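Local coordinates for MarR Like Protein, TVG0766549 (Thermoplasma volcanium, PDB 3LFK) that is of unknown function, was reported as a mechanosensitive channel, and has the winged helix-turn-helix fold of MarR-like regulators, which suggests DNA binding, at residues A[33-36]-A[37-40]; A[54-57]-A[58-62]; A[66-69]-A[70-74]. One frame throughout, in Å; residues are numbered along the deposited sequence.

Interaction 1 (A[33-36]-A[37-40]); sequences DMSQ and DEVS
Glu-38 reaches back over Ser-35 at the start of helix 36-47, the opening helix of the winged helix-turn-helix fold. Ser-35 holds the N-cap position and Glu-38 lies three residues on, so the bond from Ser-35 N to Glu-38 OE1 is the half of a capping box in which the acidic side chain takes the backbone N-H of the N-cap residue. The serine hydroxyl does not complete the box.

From its root outward, Glu-38 first sets CB 3.4 Å from Ser-35 O and also against Met-34 CB. CG stands beside the backbone N (chi1 -72°), which carries the chain back toward the residues before the helix. CG and CD then pass Ser-35 OG, with CD at 3.2 Å. At the tip, Glu-38 OE1 receives Ser-35 N at 3.1 Å, on a fairly straight path (161°) but from well above the carboxylate plane. Tyr-76 OH of helix 66-76 also bonds to OE1, so two partners hold the buried carboxylate.

Ser-35 O accepts Val-39 N at 3.1 Å, the first regular turn, and Glu-38 N only weakly. On the buried side, Met-34 CB meets Val-39 CG2 at 3.9 Å, while the rest of the methionine packs on Val-99 and Ile-103 of helix 94-116. The next bond along, from Ser-40 N to Gln-36 O at 2.8 Å, is nearly linear. Ser-35 OG donates instead to Asp-37, to the syn lone pair of OD1, over a short 2.5 Å.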
ATOM      1  N   ASP A  33       6.877   4.179   7.821  1.00 16.87           N
ATOM      2  CA  ASP A  33       6.456   5.511   8.239  1.00 19.26           C
ATOM      3  C   ASP A  33       5.102   5.981   7.733  1.00 18.37           C
ATOM      4  O   ASP A  33       4.764   7.160   7.844  1.00 23.54           O
ATOM      5  CB  ASP A  33       7.541   6.538   7.898  1.00 18.61           C
ATOM      6  CG  ASP A  33       8.855   6.202   8.546  1.00 26.65           C
ATOM      7  OD1 ASP A  33       8.878   6.151   9.792  1.00 33.87           O
ATOM      8  OD2 ASP A  33       9.837   5.982   7.817  1.00 29.27           O
ATOM      9  N   MET A  34       4.312   5.079   7.179  1.00 16.17           N
ATOM     10  CA  MET A  34       2.979   5.443   6.738  1.00 16.48           C
ATOM     11  C   MET A  34       2.068   5.504   7.948  1.00 17.12           C
ATOM     12  O   MET A  34       2.283   4.802   8.945  1.00 21.75           O
ATOM     13  CB  MET A  34       2.419   4.392   5.772  1.00 17.26           C
ATOM     14  CG  MET A  34       3.110   4.396   4.388  1.00 16.53           C
ATOM     15  SD  MET A  34       2.283   3.252   3.278  1.00 19.07           S
ATOM     16  CE  MET A  34       3.014   1.676   3.819  1.00 20.46           C
ATOM     17  N   SER A  35       1.040   6.340   7.867  1.00 16.62           N
ATOM     18  CA  SER A  35       0.079   6.394   8.961  1.00 16.48           C
ATOM     19  C   SER A  35      -0.906   5.243   8.711  1.00 15.87           C
ATOM     20  O   SER A  35      -0.919   4.666   7.620  1.00 16.35           O
ATOM     21  CB  SER A  35      -0.614   7.757   8.973  1.00 17.40           C
ATOM     22  OG  SER A  35      -0.897   8.197   7.669  1.00 20.31           O
ATOM     23  N   GLN A  36      -1.734   4.910   9.706  1.00 17.16           N
ATOM     24  CA  GLN A  36      -2.642   3.761   9.533  1.00 17.63           C
ATOM     25  C   GLN A  36      -3.661   3.898   8.400  1.00 16.78           C
ATOM     26  O   GLN A  36      -3.996   2.909   7.728  1.00 18.53           O
ATOM     27  CB  GLN A  36      -3.337   3.449  10.858  1.00 19.32           C
ATOM     28  CG  GLN A  36      -4.199   2.164  10.808  1.00 27.66           C
ATOM     29  CD  GLN A  36      -3.431   0.945  10.301  1.00 32.18           C
ATOM     30  OE1 GLN A  36      -2.335   0.637  10.787  1.00 33.73           O
ATOM     31  NE2 GLN A  36      -4.010   0.238   9.319  1.00 32.67           N
ATOM     32  N   ASP A  37      -4.143   5.121   8.166  1.00 17.15           N
ATOM     33  CA  ASP A  37      -5.082   5.336   7.079  1.00 17.92           C
ATOM     34  C   ASP A  37      -4.433   4.962   5.735  1.00 17.34           C
ATOM     35  O   ASP A  37      -5.071   4.358   4.862  1.00 16.43           O
ATOM     36  CB  ASP A  37      -5.603   6.786   7.085  1.00 19.15           C
ATOM     37  CG  ASP A  37      -4.484   7.838   7.145  1.00 23.79           C
ATOM     38  OD1 ASP A  37      -3.316   7.488   7.384  1.00 24.25           O
ATOM     39  OD2 ASP A  37      -4.789   9.025   6.946  1.00 26.29           O
ATOM     40  N   GLU A  38      -3.148   5.303   5.585  1.00 17.96           N
ATOM     41  CA  GLU A  38      -2.427   4.989   4.360  1.00 15.67           C
ATOM     42  C   GLU A  38      -2.222   3.489   4.193  1.00 15.00           C
ATOM     43  O   GLU A  38      -2.376   2.962   3.106  1.00 16.52           O
ATOM     44  CB  GLU A  38      -1.072   5.736   4.369  1.00 14.36           C
ATOM     45  CG  GLU A  38      -1.292   7.238   4.155  1.00 17.89           C
ATOM     46  CD  GLU A  38      -0.135   8.118   4.579  1.00 15.98           C
ATOM     47  OE1 GLU A  38       0.922   7.610   4.988  1.00 17.47           O
ATOM     48  OE2 GLU A  38      -0.315   9.351   4.502  1.00 17.39           O
ATOM     49  N   VAL A  39      -1.910   2.810   5.291  1.00 15.89           N
ATOM     50  CA  VAL A  39      -1.718   1.375   5.255  1.00 15.83           C
ATOM     51  C   VAL A  39      -3.050   0.725   4.887  1.00 16.90           C
ATOM     52  O   VAL A  39      -3.107  -0.142   4.025  1.00 17.90           O
ATOM     53  CB  VAL A  39      -1.245   0.855   6.622  1.00 14.09           C
ATOM     54  CG1 VAL A  39      -1.142  -0.670   6.587  1.00 18.07           C
ATOM     55  CG2 VAL A  39       0.139   1.419   6.960  1.00 18.33           C
ATOM     56  N   SER A  40      -4.126   1.151   5.540  1.00 17.81           N
ATOM     57  CA  SER A  40      -5.447   0.605   5.209  1.00 17.70           C
ATOM     58  C   SER A  40      -5.771   0.747   3.715  1.00 20.74           C
ATOM     59  O   SER A  40      -6.227  -0.205   3.057  1.00 18.81           O
ATOM     60  CB  SER A  40      -6.510   1.338   6.037  1.00 20.90           C
ATOM     61  OG  SER A  40      -6.345   1.016   7.403  1.00 36.15           O
TER

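Interaction 2 (A[54-57]-A[58-62]); sequences LYRI and KNETG
Arg-56 and Glu-60, one helical turn apart, meet in a two-pronged salt bridge on the outer side of helix 54-60, the first helix of the helix-turn-helix pair. The arginine presents its side: NE gives its hydrogen to Glu-60 OE2 at 2.8 Å (168°), while NH2 gives one to OE1 at 3.0 Å. Both oxygens lie close to the guanidinium plane and are met on their syn sides, although the two flat groups are turned 32° against each other. A bend at chi3 (57°) in the arginine brings its long edge round to the carboxylate.

Next to this pair, Asn-59 ND2 comes up to the edge of the Tyr-55 ring, in its plane and 3.8 Å from CD1. Further along, where the chain leaves the helix for the turn of the motif, Thr-61 OG1 donates to Ile-57 O at 3.2 Å and accepts from Leu-63 N, which joins the last turn to the chain that leaves it.

The backbone sets these spacings. Lys-58 N, Asn-59 N and Glu-60 N each bond to the carbonyl oxygen four residues back, the last to Arg-56 O at 2.8 Å, so the salt-bridged residues share a main-chain bond too. The inward face is apolar: Ile-57 rests on Leu-45, Ile-90 and Pro-66, and Leu-54 on Leu-70. Lys-58 runs out extended to a salt bridge with Glu-67 of helix 66-76.

Because each nitrogen of the Arg-56 grip has its own oxygen, the carboxylate cannot easily swivel, and the pairing probably stiffens this short helix at the surface.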
ATOM      1  N   LEU A  54     -11.497   4.799  -9.385  1.00 25.77           N
ATOM      2  CA  LEU A  54     -11.454   5.748  -8.282  1.00 24.74           C
ATOM      3  C   LEU A  54     -12.777   5.814  -7.508  1.00 26.77           C
ATOM      4  O   LEU A  54     -12.779   5.934  -6.288  1.00 24.37           O
ATOM      5  CB  LEU A  54     -11.063   7.149  -8.780  1.00 30.43           C
ATOM      6  CG  LEU A  54     -11.051   8.259  -7.728  1.00 29.38           C
ATOM      7  CD1 LEU A  54      -9.896   8.074  -6.722  1.00 24.30           C
ATOM      8  CD2 LEU A  54     -10.891   9.585  -8.448  1.00 33.41           C
ATOM      9  N   TYR A  55     -13.914   5.694  -8.197  1.00 27.44           N
ATOM     10  CA  TYR A  55     -15.170   5.785  -7.466  1.00 25.22           C
ATOM     11  C   TYR A  55     -15.326   4.671  -6.416  1.00 22.80           C
ATOM     12  O   TYR A  55     -16.006   4.857  -5.418  1.00 24.85           O
ATOM     13  CB  TYR A  55     -16.372   5.838  -8.443  1.00 27.76           C
ATOM     14  CG  TYR A  55     -16.768   4.524  -9.045  1.00 27.41           C
ATOM     15  CD1 TYR A  55     -17.479   3.583  -8.302  1.00 26.52           C
ATOM     16  CD2 TYR A  55     -16.393   4.195 -10.346  1.00 32.11           C
ATOM     17  CE1 TYR A  55     -17.799   2.340  -8.841  1.00 32.26           C
ATOM     18  CE2 TYR A  55     -16.706   2.961 -10.891  1.00 36.24           C
ATOM     19  CZ  TYR A  55     -17.405   2.039 -10.135  1.00 35.23           C
ATOM     20  OH  TYR A  55     -17.705   0.813 -10.677  1.00 46.76           O
ATOM     21  N   ARG A  56     -14.699   3.515  -6.614  1.00 22.36           N
ATOM     22  CA  ARG A  56     -14.817   2.470  -5.600  1.00 21.37           C
ATOM     23  C   ARG A  56     -14.040   2.866  -4.345  1.00 25.16           C
ATOM     24  O   ARG A  56     -14.442   2.555  -3.223  1.00 26.42           O
ATOM     25  CB  ARG A  56     -14.318   1.120  -6.128  1.00 21.55           C
ATOM     26  CG  ARG A  56     -15.182   0.561  -7.264  1.00 23.56           C
ATOM     27  CD  ARG A  56     -14.881  -0.912  -7.550  1.00 25.60           C
ATOM     28  NE  ARG A  56     -15.053  -1.733  -6.359  1.00 23.44           N
ATOM     29  CZ  ARG A  56     -14.644  -2.995  -6.255  1.00 22.99           C
ATOM     30  NH1 ARG A  56     -14.043  -3.588  -7.278  1.00 24.73           N
ATOM     31  NH2 ARG A  56     -14.796  -3.652  -5.115  1.00 26.76           N
ATOM     32  N   ILE A  57     -12.918   3.559  -4.535  1.00 23.95           N
ATOM     33  CA  ILE A  57     -12.127   3.998  -3.395  1.00 24.28           C
ATOM     34  C   ILE A  57     -12.934   4.983  -2.554  1.00 31.55           C
ATOM     35  O   ILE A  57     -12.913   4.927  -1.333  1.00 31.40           O
ATOM     36  CB  ILE A  57     -10.812   4.632  -3.881  1.00 28.34           C
ATOM     37  CG1 ILE A  57      -9.924   3.525  -4.437  1.00 24.05           C
ATOM     38  CG2 ILE A  57     -10.110   5.388  -2.741  1.00 31.34           C
ATOM     39  CD1 ILE A  57      -8.733   4.036  -5.202  1.00 27.69           C
ATOM     40  N   LYS A  58     -13.680   5.858  -3.215  1.00 28.80           N
ATOM     41  CA  LYS A  58     -14.490   6.836  -2.505  1.00 31.49           C
ATOM     42  C   LYS A  58     -15.622   6.195  -1.740  1.00 34.10           C
ATOM     43  O   LYS A  58     -15.928   6.585  -0.614  1.00 35.86           O
ATOM     44  CB  LYS A  58     -15.079   7.842  -3.483  1.00 31.19           C
ATOM     45  CG  LYS A  58     -14.072   8.726  -4.143  1.00 42.89           C
ATOM     46  CD  LYS A  58     -14.797   9.812  -4.905  1.00 53.29           C
ATOM     47  CE  LYS A  58     -13.831  10.791  -5.516  1.00 59.82           C
ATOM     48  NZ  LYS A  58     -14.554  11.950  -6.108  1.00 65.83           N
ATOM     49  N   ASN A  59     -16.241   5.202  -2.359  1.00 27.36           N
ATOM     50  CA  ASN A  59     -17.387   4.535  -1.761  1.00 33.46           C
ATOM     51  C   ASN A  59     -17.102   3.477  -0.714  1.00 34.63           C
ATOM     52  O   ASN A  59     -17.822   3.368   0.283  1.00 39.04           O
ATOM     53  CB  ASN A  59     -18.244   3.845  -2.850  1.00 30.56           C
ATOM     54  CG  ASN A  59     -18.796   4.806  -3.896  1.00 33.82           C
ATOM     55  OD1 ASN A  59     -18.854   6.020  -3.694  1.00 35.98           O
ATOM     56  ND2 ASN A  59     -19.225   4.249  -5.030  1.00 33.82           N
ATOM     57  N   GLU A  60     -16.030   2.723  -0.921  1.00 26.68           N
ATOM     58  CA  GLU A  60     -15.773   1.557  -0.102  1.00 23.76           C
ATOM     59  C   GLU A  60     -14.725   1.483   1.003  1.00 24.85           C
ATOM     60  O   GLU A  60     -14.683   0.493   1.732  1.00 28.67           O
ATOM     61  CB  GLU A  60     -15.519   0.403  -1.071  1.00 22.71           C
ATOM     62  CG  GLU A  60     -16.606   0.223  -2.131  1.00 26.91           C
ATOM     63  CD  GLU A  60     -16.209  -0.747  -3.229  1.00 22.47           C
ATOM     64  OE1 GLU A  60     -15.507  -1.738  -2.940  1.00 25.81           O
ATOM     65  OE2 GLU A  60     -16.617  -0.528  -4.389  1.00 27.16           O
ATOM     66  N   THR A  61     -13.884   2.496   1.152  1.00 26.19           N
ATOM     67  CA  THR A  61     -12.825   2.394   2.155  1.00 26.58           C
ATOM     68  C   THR A  61     -13.115   2.859   3.566  1.00 31.64           C
ATOM     69  O   THR A  61     -12.383   2.506   4.488  1.00 37.97           O
ATOM     70  CB  THR A  61     -11.617   3.158   1.731  1.00 27.03           C
ATOM     71  OG1 THR A  61     -11.965   4.546   1.714  1.00 27.06           O
ATOM     72  CG2 THR A  61     -11.152   2.696   0.353  1.00 25.88           C
ATOM     73  N   GLY A  62     -14.147   3.671   3.737  1.00 34.17           N
ATOM     74  CA  GLY A  62     -14.465   4.159   5.066  1.00 38.09           C
ATOM     75  C   GLY A  62     -13.625   5.357   5.472  1.00 42.53           C
ATOM     76  O   GLY A  62     -13.604   5.734   6.646  1.00 46.93           O
TER

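Interaction 3 (A[66-69]-A[70-74]); sequences PESV and LKNLM
Val-69 O receives Leu-73 N at 3.2 Å, in the carbonyl plane, and Leu-73 CG leans over the same oxygen at 3.6 Å. The valine is tied to the following turn through this carbonyl, while its two methyl groups leave the helix for another surface. CG1 is opposite the backbone N (chi1 -176°), and the branched side chain packs on Leu-41 of helix 36-47 and on Leu-63.

Leu-70, the next residue, is held from behind. Its N-H bonds to Pro-66 O at 2.8 Å, nearly straight (164°), and its CB sits 3.4 Å from that oxygen. A proline suits this first turn, where its nitrogen is not called on to donate, and the bond from Ser-68 N to Asp-65 OD1 gives the turn a further tie. The isobutyl end of Leu-70 departs toward Leu-54.

Helix 66-76 is the second helix of the helix-turn-helix unit, the one that in MarR-like proteins reads the DNA major groove; that role is only inferred here.

Glu-67 has a different kind of neighbour. Its carbonyl oxygen takes Lys-71 N at 2.9 Å, and the aliphatic part of the lysine folds over that oxygen, CG coming to 3.3 Å. Glu-67 CB and Lys-71 CE approach to 4.4 Å. The charged ends do not meet: Glu-67 OE1 and Lys-71 NZ stay 5.0 Å apart, the glutamate having its salt bridge with Lys-58. On the adjoining side of the helix, Asn-72 N bonds to Ser-68 O, and Asn-72 CB lies against Val-69 O.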
ATOM      1  N   PRO A  66     -10.521  10.062   1.159  1.00 23.62           N
ATOM      2  CA  PRO A  66      -9.794   9.029   0.406  1.00 23.93           C
ATOM      3  C   PRO A  66      -8.791   9.611  -0.571  1.00 23.56           C
ATOM      4  O   PRO A  66      -7.677   9.079  -0.738  1.00 21.93           O
ATOM      5  CB  PRO A  66     -10.908   8.288  -0.337  1.00 30.15           C
ATOM      6  CG  PRO A  66     -12.107   8.513   0.503  1.00 37.41           C
ATOM      7  CD  PRO A  66     -11.974   9.937   0.931  1.00 30.16           C
ATOM      8  N   GLU A  67      -9.187  10.677  -1.251  1.00 25.23           N
ATOM      9  CA  GLU A  67      -8.290  11.285  -2.226  1.00 24.53           C
ATOM     10  C   GLU A  67      -7.011  11.808  -1.608  1.00 19.30           C
ATOM     11  O   GLU A  67      -5.950  11.724  -2.222  1.00 21.46           O
ATOM     12  CB  GLU A  67      -8.985  12.403  -3.006  1.00 31.05           C
ATOM     13  CG  GLU A  67     -10.218  11.901  -3.734  1.00 37.65           C
ATOM     14  CD  GLU A  67     -10.826  12.928  -4.653  1.00 47.24           C
ATOM     15  OE1 GLU A  67     -10.367  14.094  -4.653  1.00 47.83           O
ATOM     16  OE2 GLU A  67     -11.771  12.561  -5.376  1.00 49.89           O
ATOM     17  N   SER A  68      -7.091  12.363  -0.404  1.00 20.78           N
ATOM     18  CA  SER A  68      -5.886  12.873   0.244  1.00 20.23           C
ATOM     19  C   SER A  68      -4.972  11.709   0.613  1.00 17.75           C
ATOM     20  O   SER A  68      -3.744  11.790   0.457  1.00 18.29           O
ATOM     21  CB  SER A  68      -6.241  13.640   1.523  1.00 19.49           C
ATOM     22  OG  SER A  68      -5.069  14.072   2.198  1.00 29.19           O
ATOM     23  N   VAL A  69      -5.567  10.635   1.122  1.00 17.95           N
ATOM     24  CA  VAL A  69      -4.771   9.464   1.500  1.00 16.37           C
ATOM     25  C   VAL A  69      -4.101   8.878   0.241  1.00 16.40           C
ATOM     26  O   VAL A  69      -2.900   8.548   0.245  1.00 17.56           O
ATOM     27  CB  VAL A  69      -5.651   8.377   2.166  1.00 16.99           C
ATOM     28  CG1 VAL A  69      -4.770   7.221   2.644  1.00 17.43           C
ATOM     29  CG2 VAL A  69      -6.385   8.953   3.375  1.00 19.85           C
ATOM     30  N   LEU A  70      -4.873   8.764  -0.831  1.00 16.42           N
ATOM     31  CA  LEU A  70      -4.351   8.230  -2.095  1.00 16.20           C
ATOM     32  C   LEU A  70      -3.210   9.107  -2.627  1.00 17.59           C
ATOM     33  O   LEU A  70      -2.210   8.570  -3.101  1.00 15.96           O
ATOM     34  CB  LEU A  70      -5.472   8.153  -3.140  1.00 18.09           C
ATOM     35  CG  LEU A  70      -5.054   7.648  -4.531  1.00 18.95           C
ATOM     36  CD1 LEU A  70      -4.400   6.261  -4.456  1.00 23.15           C
ATOM     37  CD2 LEU A  70      -6.300   7.603  -5.437  1.00 22.27           C
ATOM     38  N   LYS A  71      -3.361  10.434  -2.568  1.00 17.76           N
ATOM     39  CA  LYS A  71      -2.302  11.311  -3.060  1.00 16.50           C
ATOM     40  C   LYS A  71      -1.010  11.064  -2.308  1.00 18.73           C
ATOM     41  O   LYS A  71       0.053  11.145  -2.889  1.00 17.53           O
ATOM     42  CB  LYS A  71      -2.690  12.782  -2.967  1.00 20.10           C
ATOM     43  CG  LYS A  71      -3.673  13.172  -4.061  1.00 23.22           C
ATOM     44  CD  LYS A  71      -4.042  14.656  -3.952  1.00 30.75           C
ATOM     45  CE  LYS A  71      -5.507  14.878  -4.231  1.00 43.38           C
ATOM     46  NZ  LYS A  71      -5.880  16.310  -4.056  1.00 45.05           N
ATOM     47  N   ASN A  72      -1.095  10.778  -1.012  1.00 16.06           N
ATOM     48  CA  ASN A  72       0.138  10.453  -0.283  1.00 15.68           C
ATOM     49  C   ASN A  72       0.758   9.158  -0.835  1.00 14.90           C
ATOM     50  O   ASN A  72       1.969   9.081  -1.037  1.00 16.16           O
ATOM     51  CB  ASN A  72      -0.143  10.319   1.224  1.00 16.63           C
ATOM     52  CG  ASN A  72      -0.205  11.662   1.899  1.00 23.82           C
ATOM     53  OD1 ASN A  72       0.707  12.472   1.745  1.00 28.62           O
ATOM     54  ND2 ASN A  72      -1.265  11.913   2.648  1.00 27.14           N
ATOM     55  N   LEU A  73      -0.058   8.131  -1.084  1.00 15.53           N
ATOM     56  CA  LEU A  73       0.478   6.884  -1.628  1.00 15.38           C
ATOM     57  C   LEU A  73       1.107   7.118  -2.983  1.00 14.89           C
ATOM     58  O   LEU A  73       2.091   6.458  -3.319  1.00 16.44           O
ATOM     59  CB  LEU A  73      -0.606   5.808  -1.743  1.00 14.64           C
ATOM     60  CG  LEU A  73      -1.211   5.386  -0.407  1.00 16.59           C
ATOM     61  CD1 LEU A  73      -2.228   4.302  -0.697  1.00 16.50           C
ATOM     62  CD2 LEU A  73      -0.160   4.864   0.555  1.00 17.56           C
ATOM     63  N   MET A  74       0.536   8.042  -3.762  1.00 14.08           N
ATOM     64  CA  MET A  74       1.122   8.359  -5.068  1.00 15.36           C
ATOM     65  C   MET A  74       2.453   9.093  -4.901  1.00 14.58           C
ATOM     66  O   MET A  74       3.426   8.769  -5.607  1.00 15.65           O
ATOM     67  CB  MET A  74       0.130   9.179  -5.886  1.00 15.27           C
ATOM     68  CG  MET A  74      -1.095   8.361  -6.199  1.00 15.04           C
ATOM     69  SD  MET A  74      -2.384   9.404  -7.049  1.00 24.46           S
ATOM     70  CE  MET A  74      -2.533  10.646  -6.132  1.00 31.56           C
TER

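Overall arrangement
Read from the N terminus, the three contacts come in series, with none enclosing or crossing another. Each closes one or two helical turns: interaction 1 where the chain enters helix 36-47, interaction 2 through helix 54-60 and its exit, interaction 3 along helix 66-76. Interactions 1 and 2 do not touch, their nearest atoms lying about 6 Å apart. Interaction 3 touches both, Asn-72 lying beside Glu-38 of interaction 1 and the first turn of helix 66-76 meeting interaction 2. Helix 66-76 thereby links the opening helix to the first helix of the helix-turn-helix pair, while strand 51-53 connects that pair to the antiparallel wing strands.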